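Local coordinates for protein CD180 antigen (Mus musculus, PDB 3T6Q) that may cooperate with MD-1 and TLR4 in the innate immune response of B cells to bacterial lipopolysaccharide, and leads to NF-kappa-B activation, at residues D159-A164 against N185-D190; L300-K305 against F324-H329; N386-L391 against R411-D416. All blocks are in the same frame, centred on the assembly; numbering follows the deposited sequence. Where two conformers were deposited one is given.

Contact 1: residues D159-A164 against N185-D190; sequences DFQNNA and NLNGND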
loop_
_atom_site.group_PDB
_atom_site.type_symbol
_atom_site.label_atom_id
_atom_site.label_comp_id
_atom_site.label_asym_id
_atom_site.label_seq_id
_atom_site.Cartn_x
_atom_site.Cartn_y
_atom_site.Cartn_z
ATOM N N ASP A 159 -15.552 -7.153 -2.470
ATOM C CA ASP A 159 -14.844 -6.401 -3.493
ATOM C C ASP A 159 -13.357 -6.256 -3.169
ATOM O O ASP A 159 -12.991 -5.636 -2.160
ATOM C CB ASP A 159 -15.534 -5.045 -3.627
ATOM C CG ASP A 159 -15.060 -4.245 -4.851
ATOM O OD1 ASP A 159 -13.834 -4.069 -5.048
ATOM O OD2 ASP A 159 -15.930 -3.788 -5.639
ATOM N N PHE A 160 -12.513 -6.818 -4.033
ATOM C CA PHE A 160 -11.073 -6.780 -3.865
ATOM C C PHE A 160 -10.386 -6.029 -5.018
ATOM O O PHE A 160 -9.232 -6.302 -5.317
ATOM C CB PHE A 160 -10.496 -8.189 -3.804
ATOM C CG PHE A 160 -10.898 -9.012 -2.595
ATOM C CD1 PHE A 160 -10.191 -8.921 -1.382
ATOM C CD2 PHE A 160 -11.926 -9.962 -2.695
ATOM C CE1 PHE A 160 -10.541 -9.732 -0.285
ATOM C CE2 PHE A 160 -12.280 -10.766 -1.604
ATOM C CZ PHE A 160 -11.579 -10.667 -0.403
ATOM N N GLN A 161 -11.085 -5.093 -5.660
ATOM C CA GLN A 161 -10.524 -4.394 -6.838
ATOM C C GLN A 161 -9.112 -3.844 -6.534
ATOM O O GLN A 161 -8.915 -3.237 -5.501
ATOM C CB GLN A 161 -11.442 -3.232 -7.234
ATOM C CG GLN A 161 -10.831 -2.377 -8.351
ATOM C CD GLN A 161 -11.815 -1.503 -9.115
ATOM O OE1 GLN A 161 -11.417 -0.488 -9.704
ATOM N NE2 GLN A 161 -13.068 -1.910 -9.168
ATOM N N ASN A 162 -8.134 -4.054 -7.422
ATOM C CA ASN A 162 -6.811 -3.438 -7.213
ATOM C C ASN A 162 -6.045 -3.961 -5.970
ATOM O O ASN A 162 -5.640 -3.189 -5.103
ATOM C CB ASN A 162 -6.925 -1.891 -7.195
ATOM C CG ASN A 162 -5.564 -1.194 -7.255
ATOM O OD1 ASN A 162 -4.622 -1.678 -7.893
ATOM N ND2 ASN A 162 -5.480 -0.034 -6.651
ATOM N N ASN A 163 -5.820 -5.282 -5.898
ATOM C CA ASN A 163 -5.059 -5.875 -4.792
ATOM C C ASN A 163 -3.969 -6.756 -5.383
ATOM O O ASN A 163 -3.644 -6.618 -6.548
ATOM C CB ASN A 163 -5.997 -6.622 -3.811
ATOM C CG ASN A 163 -6.544 -5.704 -2.710
ATOM O OD1 ASN A 163 -5.806 -5.294 -1.830
ATOM N ND2 ASN A 163 -7.815 -5.354 -2.780
ATOM N N ALA A 164 -3.374 -7.622 -4.580
ATOM C CA ALA A 164 -2.244 -8.398 -5.003
ATOM C C ALA A 164 -2.622 -9.866 -5.003
ATOM O O ALA A 164 -1.827 -10.725 -4.617
ATOM C CB ALA A 164 -1.076 -8.152 -4.047
ATOM N N ASN A 185 -15.674 -9.150 -6.743
ATOM C CA ASN A 185 -14.938 -8.317 -7.708
ATOM C C ASN A 185 -13.433 -8.500 -7.541
ATOM O O ASN A 185 -12.852 -8.110 -6.498
ATOM C CB ASN A 185 -15.340 -6.834 -7.547
ATOM C CG ASN A 185 -14.676 -5.941 -8.605
ATOM O OD1 ASN A 185 -13.998 -6.442 -9.511
ATOM N ND2 ASN A 185 -14.794 -4.630 -8.444
ATOM N N LEU A 186 -12.794 -9.110 -8.539
ATOM C CA LEU A 186 -11.336 -9.226 -8.578
ATOM C C LEU A 186 -10.667 -8.380 -9.687
ATOM O O LEU A 186 -9.516 -8.637 -10.065
ATOM C CB LEU A 186 -10.888 -10.683 -8.715
ATOM C CG LEU A 186 -11.189 -11.499 -7.458
ATOM C CD1 LEU A 186 -11.203 -13.004 -7.741
ATOM C CD2 LEU A 186 -10.142 -11.162 -6.381
ATOM N N ASN A 187 -11.386 -7.371 -10.174
ATOM C CA ASN A 187 -10.832 -6.396 -11.141
ATOM C C ASN A 187 -9.471 -5.901 -10.672
ATOM O O ASN A 187 -9.339 -5.505 -9.536
ATOM C CB ASN A 187 -11.804 -5.192 -11.251
ATOM C CG ASN A 187 -11.343 -4.132 -12.256
ATOM O OD1 ASN A 187 -10.465 -4.378 -13.082
ATOM N ND2 ASN A 187 -11.947 -2.955 -12.193
ATOM N N GLY A 188 -8.456 -5.934 -11.536
ATOM C CA GLY A 188 -7.157 -5.361 -11.183
ATOM C C GLY A 188 -6.364 -6.272 -10.253
ATOM O O GLY A 188 -5.524 -5.800 -9.501
ATOM N N ASN A 189 -6.657 -7.580 -10.270
ATOM C CA ASN A 189 -5.787 -8.560 -9.630
ATOM C C ASN A 189 -5.301 -9.527 -10.712
ATOM O O ASN A 189 -6.102 -10.141 -11.421
ATOM C CB ASN A 189 -6.574 -9.376 -8.579
ATOM C CG ASN A 189 -6.900 -8.554 -7.326
ATOM O OD1 ASN A 189 -6.111 -8.526 -6.379
ATOM N ND2 ASN A 189 -8.006 -7.839 -7.348
ATOM N N ASP A 190 -4.007 -9.725 -10.796
ATOM C CA ASP A 190 -3.495 -10.567 -11.854
ATOM C C ASP A 190 -3.498 -12.038 -11.415
ATOM O O ASP A 190 -2.560 -12.523 -10.786
ATOM C CB ASP A 190 -2.114 -10.109 -12.318
ATOM C CG ASP A 190 -1.676 -10.810 -13.603
ATOM O OD1 ASP A 190 -2.557 -11.194 -14.443
ATOM O OD2 ASP A 190 -0.457 -10.973 -13.752
HETATM O O HOH W 1 -4.435 -3.138 -10.574
HETATM O O HOH W 2 -2.410 -7.901 -9.014
#
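The amide of N189 lies against the backbone of F160 and N163. Its ND2 gives a hydrogen bond to F160 O at 2.8 Å, staying in the plane of its own amide but meeting the carbonyl from above its plane. N163 ND2 gives F160 O a second bond from the opposite face of its plane, at 3.1 Å, so two asparagine side chains grip one carbonyl. N163 ND2 also donates to L136 O of the preceding coil. CG of N189 stands beside the residue's own backbone N (chi1 -72°), which keeps ND2 close enough to L186 O for a weak bond. N189 OD1 accepts from I165 N. These are successive rungs of the asparagine ladder of a leucine-rich repeat solenoid: N163 and N189 take the same place in LRR 6 and LRR 7, just after the strand.

Two backbone bonds join the coils. F160 N donates to N185 O and N162 N to N187 O, both at 2.8 Å.

D159 and N185 lie alongside and point the same way. N185 ND2 reaches D159 OD2 at 3.1 Å from above the carboxylate, whose plane is turned 73° from the amide. D159 OD1 and N185 OD1 each close an Asx turn, taking Q161 N and N187 N.

Water bridges N163 O to D190 N. The apolar share is small: F160 CB meets L186 CD2 at 4.0 Å.

Contact 2: residues L300-K305 against F324-H329; sequences LSTLKK and FPSLTH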
loop_
_atom_site.group_PDB
_atom_site.type_symbol
_atom_site.label_atom_id
_atom_site.label_comp_id
_atom_site.label_asym_id
_atom_site.label_seq_id
_atom_site.Cartn_x
_atom_site.Cartn_y
_atom_site.Cartn_z
ATOM N N LEU A 300 -23.539 -18.844 -31.416
ATOM C CA LEU A 300 -24.279 -17.691 -30.930
ATOM C C LEU A 300 -25.682 -17.712 -31.504
ATOM O O LEU A 300 -26.371 -16.710 -31.506
ATOM C CB LEU A 300 -23.544 -16.381 -31.352
ATOM C CG LEU A 300 -22.116 -16.246 -30.809
ATOM C CD1 LEU A 300 -21.514 -14.965 -31.392
ATOM C CD2 LEU A 300 -22.047 -16.160 -29.271
ATOM N N SER A 301 -26.130 -18.868 -32.010
ATOM C CA SER A 301 -27.441 -18.898 -32.659
ATOM C C SER A 301 -28.635 -18.654 -31.680
ATOM O O SER A 301 -29.752 -18.315 -32.126
ATOM C CB SER A 301 -27.590 -20.244 -33.403
ATOM O OG SER A 301 -27.930 -21.227 -32.448
ATOM N N THR A 302 -28.420 -18.858 -30.374
ATOM C CA THR A 302 -29.445 -18.557 -29.331
ATOM C C THR A 302 -29.104 -17.372 -28.405
ATOM O O THR A 302 -29.827 -17.104 -27.438
ATOM C CB THR A 302 -29.872 -19.809 -28.501
ATOM O OG1 THR A 302 -28.810 -20.188 -27.621
ATOM C CG2 THR A 302 -30.216 -21.027 -29.425
ATOM N N LEU A 303 -28.048 -16.613 -28.746
ATOM C CA LEU A 303 -27.731 -15.380 -28.042
ATOM C C LEU A 303 -28.905 -14.395 -28.138
ATOM O O LEU A 303 -29.488 -14.254 -29.220
ATOM C CB LEU A 303 -26.473 -14.718 -28.693
ATOM C CG LEU A 303 -25.869 -13.538 -27.937
ATOM C CD1 LEU A 303 -25.147 -14.047 -26.697
ATOM C CD2 LEU A 303 -24.956 -12.788 -28.917
ATOM N N LYS A 304 -29.229 -13.714 -27.027
ATOM C CA LYS A 304 -30.314 -12.733 -27.016
ATOM C C LYS A 304 -29.832 -11.264 -27.149
ATOM O O LYS A 304 -30.505 -10.426 -27.774
ATOM C CB LYS A 304 -31.159 -12.903 -25.746
ATOM C CG LYS A 304 -31.639 -14.355 -25.517
ATOM C CD LYS A 304 -32.465 -14.905 -26.688
ATOM C CE LYS A 304 -33.203 -16.204 -26.253
ATOM N NZ LYS A 304 -32.159 -17.191 -25.841
ATOM N N LYS A 305 -28.691 -10.954 -26.548
ATOM C CA LYS A 305 -28.218 -9.545 -26.513
ATOM C C LYS A 305 -26.775 -9.499 -26.967
ATOM O O LYS A 305 -25.955 -10.290 -26.493
ATOM C CB LYS A 305 -28.349 -8.914 -25.112
ATOM C CG LYS A 305 -29.769 -9.051 -24.540
ATOM C CD LYS A 305 -29.980 -8.213 -23.266
ATOM C CE LYS A 305 -31.316 -8.500 -22.612
ATOM N NZ LYS A 305 -31.670 -7.378 -21.693
ATOM N N PHE A 324 -26.921 -14.434 -35.838
ATOM C CA PHE A 324 -27.599 -14.209 -34.544
ATOM C C PHE A 324 -29.123 -14.230 -34.672
ATOM O O PHE A 324 -29.772 -13.229 -34.311
ATOM C CB PHE A 324 -27.173 -12.853 -33.946
ATOM C CG PHE A 324 -25.714 -12.535 -34.139
ATOM C CD1 PHE A 324 -24.750 -13.226 -33.431
ATOM C CD2 PHE A 324 -25.328 -11.528 -35.018
ATOM C CE1 PHE A 324 -23.405 -12.937 -33.581
ATOM C CE2 PHE A 324 -23.987 -11.221 -35.165
ATOM C CZ PHE A 324 -23.031 -11.936 -34.463
ATOM N N PRO A 325 -29.704 -15.347 -35.149
ATOM C CA PRO A 325 -31.155 -15.305 -35.404
ATOM C C PRO A 325 -32.050 -15.113 -34.159
ATOM O O PRO A 325 -33.222 -14.687 -34.317
ATOM C CB PRO A 325 -31.442 -16.664 -36.056
ATOM C CG PRO A 325 -30.333 -17.561 -35.572
ATOM C CD PRO A 325 -29.130 -16.663 -35.486
ATOM N N SER A 326 -31.533 -15.377 -32.946
ATOM C CA SER A 326 -32.373 -15.203 -31.737
ATOM C C SER A 326 -32.305 -13.790 -31.122
ATOM O O SER A 326 -33.021 -13.501 -30.151
ATOM C CB SER A 326 -32.017 -16.246 -30.647
ATOM O OG SER A 326 -32.153 -17.536 -31.191
ATOM N N LEU A 327 -31.461 -12.903 -31.657
ATOM C CA LEU A 327 -31.249 -11.597 -30.979
ATOM C C LEU A 327 -32.506 -10.795 -30.695
ATOM O O LEU A 327 -33.355 -10.624 -31.588
ATOM C CB LEU A 327 -30.346 -10.664 -31.778
ATOM C CG LEU A 327 -28.843 -10.653 -31.644
ATOM C CD1 LEU A 327 -28.305 -9.309 -32.174
ATOM C CD2 LEU A 327 -28.320 -11.007 -30.257
ATOM N N THR A 328 -32.639 -10.319 -29.460
ATOM C CA THR A 328 -33.725 -9.405 -29.140
ATOM C C THR A 328 -33.171 -7.968 -28.945
ATOM O O THR A 328 -33.921 -7.001 -29.077
ATOM C CB THR A 328 -34.476 -9.835 -27.835
ATOM O OG1 THR A 328 -33.527 -9.958 -26.765
ATOM C CG2 THR A 328 -35.151 -11.192 -28.058
ATOM N N HIS A 329 -31.892 -7.864 -28.569
ATOM C CA HIS A 329 -31.240 -6.569 -28.324
ATOM C C HIS A 329 -29.912 -6.500 -29.050
ATOM O O HIS A 329 -29.060 -7.393 -28.916
ATOM C CB HIS A 329 -30.952 -6.373 -26.812
ATOM C CG HIS A 329 -32.205 -6.463 -25.933
ATOM N ND1 HIS A 329 -32.574 -5.468 -25.090
ATOM C CD2 HIS A 329 -33.171 -7.474 -25.791
ATOM C CE1 HIS A 329 -33.719 -5.820 -24.458
ATOM N NE2 HIS A 329 -34.085 -7.039 -24.899
HETATM O O HOH W 3 -28.903 -15.249 -31.788
HETATM O O HOH W 4 -33.375 -18.541 -28.735
#
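This contact joins the turns that lead into two neighbouring strands of the leucine-rich repeat solenoid, 305-307 and 329-331. S326 OG donates to S301 O at 2.7 Å, in the carbonyl plane and on a lone pair. Both S301 and S326 sit inside type I turns, L300 to L303 and F324 to L327, so the bond ties one turn to the next. A water lies between the same turns. It donates to L300 O and L303 O and accepts from S326 N, which satisfies three backbone groups at once.

K304 O takes two backbone hydrogens: T328 N meets it on a lone pair at 2.7 Å, and H329 N meets it nearly along the C=O axis at 3.0 Å. This pair of bonds to one carbonyl begins the parallel pairing of K305 with H329, the start of the repeat strands on the concave side of the coil. The chain of K304 bends at chi2 and chi4 and brings NZ back to T302 O, with Q281 OE1 as a further partner.

K305 and H329 run side by side. The lysine is extended beyond CG, and its CE sits over the imidazole face, 3.8 Å from the centroid and 8° off the normal, a CH-pi contact.

The leucines and F324 turn into the interior. L300 CD1 meets F324 CE1 at 3.5 Å, at the edge of the ring. L303 CD2 touches L327 CD2 at 4.0 Å. L327 CD2 also packs against K304 O. F324 and L327 both rest on L306, the next residue of strand 305-307.

Contact 3: residues N386-L391 against R411-D416; sequences NEPLSL and RLKVKD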
loop_
_atom_site.group_PDB
_atom_site.type_symbol
_atom_site.label_atom_id
_atom_site.label_comp_id
_atom_site.label_asym_id
_atom_site.label_seq_id
_atom_site.Cartn_x
_atom_site.Cartn_y
_atom_site.Cartn_z
ATOM N N ASN A 386 -26.512 11.308 -34.853
ATOM C CA ASN A 386 -26.070 10.905 -36.170
ATOM C C ASN A 386 -26.024 12.119 -37.102
ATOM O O ASN A 386 -26.297 13.252 -36.658
ATOM C CB ASN A 386 -26.934 9.776 -36.711
ATOM C CG ASN A 386 -26.505 8.417 -36.149
ATOM O OD1 ASN A 386 -25.350 8.030 -36.301
ATOM N ND2 ASN A 386 -27.408 7.721 -35.466
ATOM N N GLU A 387 -25.619 11.885 -38.345
ATOM C CA GLU A 387 -25.609 12.923 -39.370
ATOM C C GLU A 387 -27.016 12.994 -39.975
ATOM O O GLU A 387 -27.919 12.249 -39.555
ATOM C CB GLU A 387 -24.509 12.646 -40.421
ATOM C CG GLU A 387 -23.133 12.919 -39.855
ATOM C CD GLU A 387 -22.890 14.399 -39.654
ATOM O OE1 GLU A 387 -22.669 14.815 -38.526
ATOM O OE2 GLU A 387 -22.937 15.158 -40.629
ATOM N N PRO A 388 -27.231 13.903 -40.923
ATOM C CA PRO A 388 -28.608 14.128 -41.385
ATOM C C PRO A 388 -29.321 12.926 -42.005
ATOM O O PRO A 388 -28.806 12.228 -42.869
ATOM C CB PRO A 388 -28.451 15.311 -42.371
ATOM C CG PRO A 388 -27.254 16.033 -41.856
ATOM C CD PRO A 388 -26.310 14.912 -41.505
ATOM N N LEU A 389 -30.527 12.666 -41.497
ATOM C CA LEU A 389 -31.392 11.661 -42.052
ATOM C C LEU A 389 -32.561 12.373 -42.746
ATOM O O LEU A 389 -33.214 13.266 -42.150
ATOM C CB LEU A 389 -31.954 10.762 -40.916
ATOM C CG LEU A 389 -30.898 10.151 -39.976
ATOM C CD1 LEU A 389 -31.591 9.287 -38.909
ATOM C CD2 LEU A 389 -29.887 9.283 -40.773
ATOM N N SER A 390 -32.834 11.972 -43.978
ATOM C CA SER A 390 -34.002 12.488 -44.711
ATOM C C SER A 390 -35.107 11.474 -44.521
ATOM O O SER A 390 -34.901 10.282 -44.781
ATOM C CB SER A 390 -33.652 12.613 -46.189
ATOM O OG SER A 390 -32.571 13.517 -46.356
ATOM N N LEU A 391 -36.258 11.935 -44.055
ATOM C CA LEU A 391 -37.400 11.042 -43.812
ATOM C C LEU A 391 -38.570 11.437 -44.722
ATOM O O LEU A 391 -39.007 12.596 -44.712
ATOM C CB LEU A 391 -37.850 11.079 -42.340
ATOM C CG LEU A 391 -36.800 11.036 -41.233
ATOM C CD1 LEU A 391 -37.481 11.165 -39.879
ATOM C CD2 LEU A 391 -36.011 9.739 -41.294
ATOM N N ARG A 411 -29.969 15.696 -37.122
ATOM C CA ARG A 411 -30.727 16.596 -38.009
ATOM C C ARG A 411 -31.690 15.801 -38.912
ATOM O O ARG A 411 -31.290 14.808 -39.541
ATOM C CB ARG A 411 -29.752 17.455 -38.843
ATOM C CG ARG A 411 -30.383 18.232 -39.998
ATOM C CD ARG A 411 -29.636 19.556 -40.281
ATOM N NE ARG A 411 -28.240 19.475 -39.858
ATOM C CZ ARG A 411 -27.203 19.367 -40.680
ATOM N NH1 ARG A 411 -25.977 19.266 -40.186
ATOM N NH2 ARG A 411 -27.386 19.368 -41.990
ATOM N N LEU A 412 -32.954 16.212 -38.983
ATOM C CA LEU A 412 -33.886 15.494 -39.823
ATOM C C LEU A 412 -34.343 16.408 -40.973
ATOM O O LEU A 412 -34.617 17.601 -40.771
ATOM C CB LEU A 412 -35.102 14.988 -39.014
ATOM C CG LEU A 412 -34.771 14.149 -37.770
ATOM C CD1 LEU A 412 -36.096 13.863 -37.076
ATOM C CD2 LEU A 412 -34.071 12.839 -38.151
ATOM N N LYS A 413 -34.381 15.864 -42.175
ATOM C CA LYS A 413 -34.809 16.642 -43.342
ATOM C C LYS A 413 -36.098 16.046 -43.778
ATOM O O LYS A 413 -36.129 14.891 -44.192
ATOM C CB LYS A 413 -33.841 16.482 -44.518
ATOM C CG LYS A 413 -32.389 16.660 -44.184
ATOM C CD LYS A 413 -32.130 18.008 -43.586
ATOM C CE LYS A 413 -30.630 18.241 -43.687
ATOM N NZ LYS A 413 -30.241 19.670 -43.463
ATOM N N VAL A 414 -37.167 16.829 -43.710
ATOM C CA VAL A 414 -38.497 16.316 -44.017
ATOM C C VAL A 414 -39.122 17.333 -44.959
ATOM O O VAL A 414 -39.216 18.521 -44.612
ATOM C CB VAL A 414 -39.342 16.195 -42.716
ATOM C CG1 VAL A 414 -40.742 15.708 -43.051
ATOM C CG2 VAL A 414 -38.673 15.228 -41.727
ATOM N N LYS A 415 -39.513 16.895 -46.145
ATOM C CA LYS A 415 -40.169 17.768 -47.119
ATOM C C LYS A 415 -41.473 18.342 -46.571
ATOM O O LYS A 415 -42.101 17.727 -45.712
ATOM C CB LYS A 415 -40.468 16.959 -48.373
ATOM C CG LYS A 415 -39.281 16.815 -49.300
ATOM C CD LYS A 415 -39.749 16.205 -50.620
ATOM C CE LYS A 415 -38.796 16.576 -51.733
ATOM N NZ LYS A 415 -39.563 16.975 -52.939
ATOM N N ASP A 416 -41.881 19.519 -47.057
ATOM C CA ASP A 416 -43.173 20.128 -46.672
ATOM C C ASP A 416 -44.352 19.167 -46.741
ATOM O O ASP A 416 -44.467 18.374 -47.669
ATOM C CB ASP A 416 -43.502 21.355 -47.545
ATOM C CG ASP A 416 -42.597 22.545 -47.246
ATOM O OD1 ASP A 416 -41.993 22.573 -46.153
ATOM O OD2 ASP A 416 -42.473 23.451 -48.102
HETATM O O HOH W 5 -27.211 15.524 -37.787
HETATM O O HOH W 6 -39.339 14.289 -46.747
#
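P388 sets its CG over one face of the R411 guanidinium. CG stands 3.3 Å above that plane, offset toward the rim and nearest to NH2. The arginine chain, bent at chi2 and chi3, brings its flat end under the proline CG. R411 was modelled in two conformers, so this overlap is doubtful as a fixed contact. The contact belongs to the leucine-rich repeat solenoid. It pairs short parallel strands of LRR 13 and LRR 14, which come after the main repeat strands 380-382 and 404-406.

Three backbone hydrogen bonds make the ladder. L389 N donates to R411 O at 3.0 Å, K413 N to L389 O at 2.8 Å, and L391 N to K413 O at 3.0 Å.

One face of the pair is apolar and buried. L389 CB meets L412 CD2 at 4.1 Å, and L391 CD1 reaches L412 CD1 obliquely, also at 4.1 Å. P420 touches L391. On the face of S390 and K413, S390 OG lies against K413 CB, and K413 CE passes over P388 CB.

Water closes each end. One accepts from R411 N and donates to N386 O. The other accepts from K415 N and donates to L391 O at 2.7 Å.

The three contacts come in series along the chain, contact 1 first and contact 3 last. Each joins neighbouring coils of the same solenoid. Centres are about 32 Å apart for contacts 1 and 2, about 31 Å for 2 and 3, and about 48 Å for 1 and 3, which lie on opposite sides of the chain's centre. Contact 1 leaves strands 157-159 and 182-185, contact 2 enters strands 305-307 and 329-331, and contact 3 pairs strands 389-391 and 412-413. Coil-to-coil stacking thus recurs around the curved ectodomain. Contact 1 also packs on a second copy of this protein and on the chain of another protein, whereas no other protein chain of the assembly touches contacts 2 and 3.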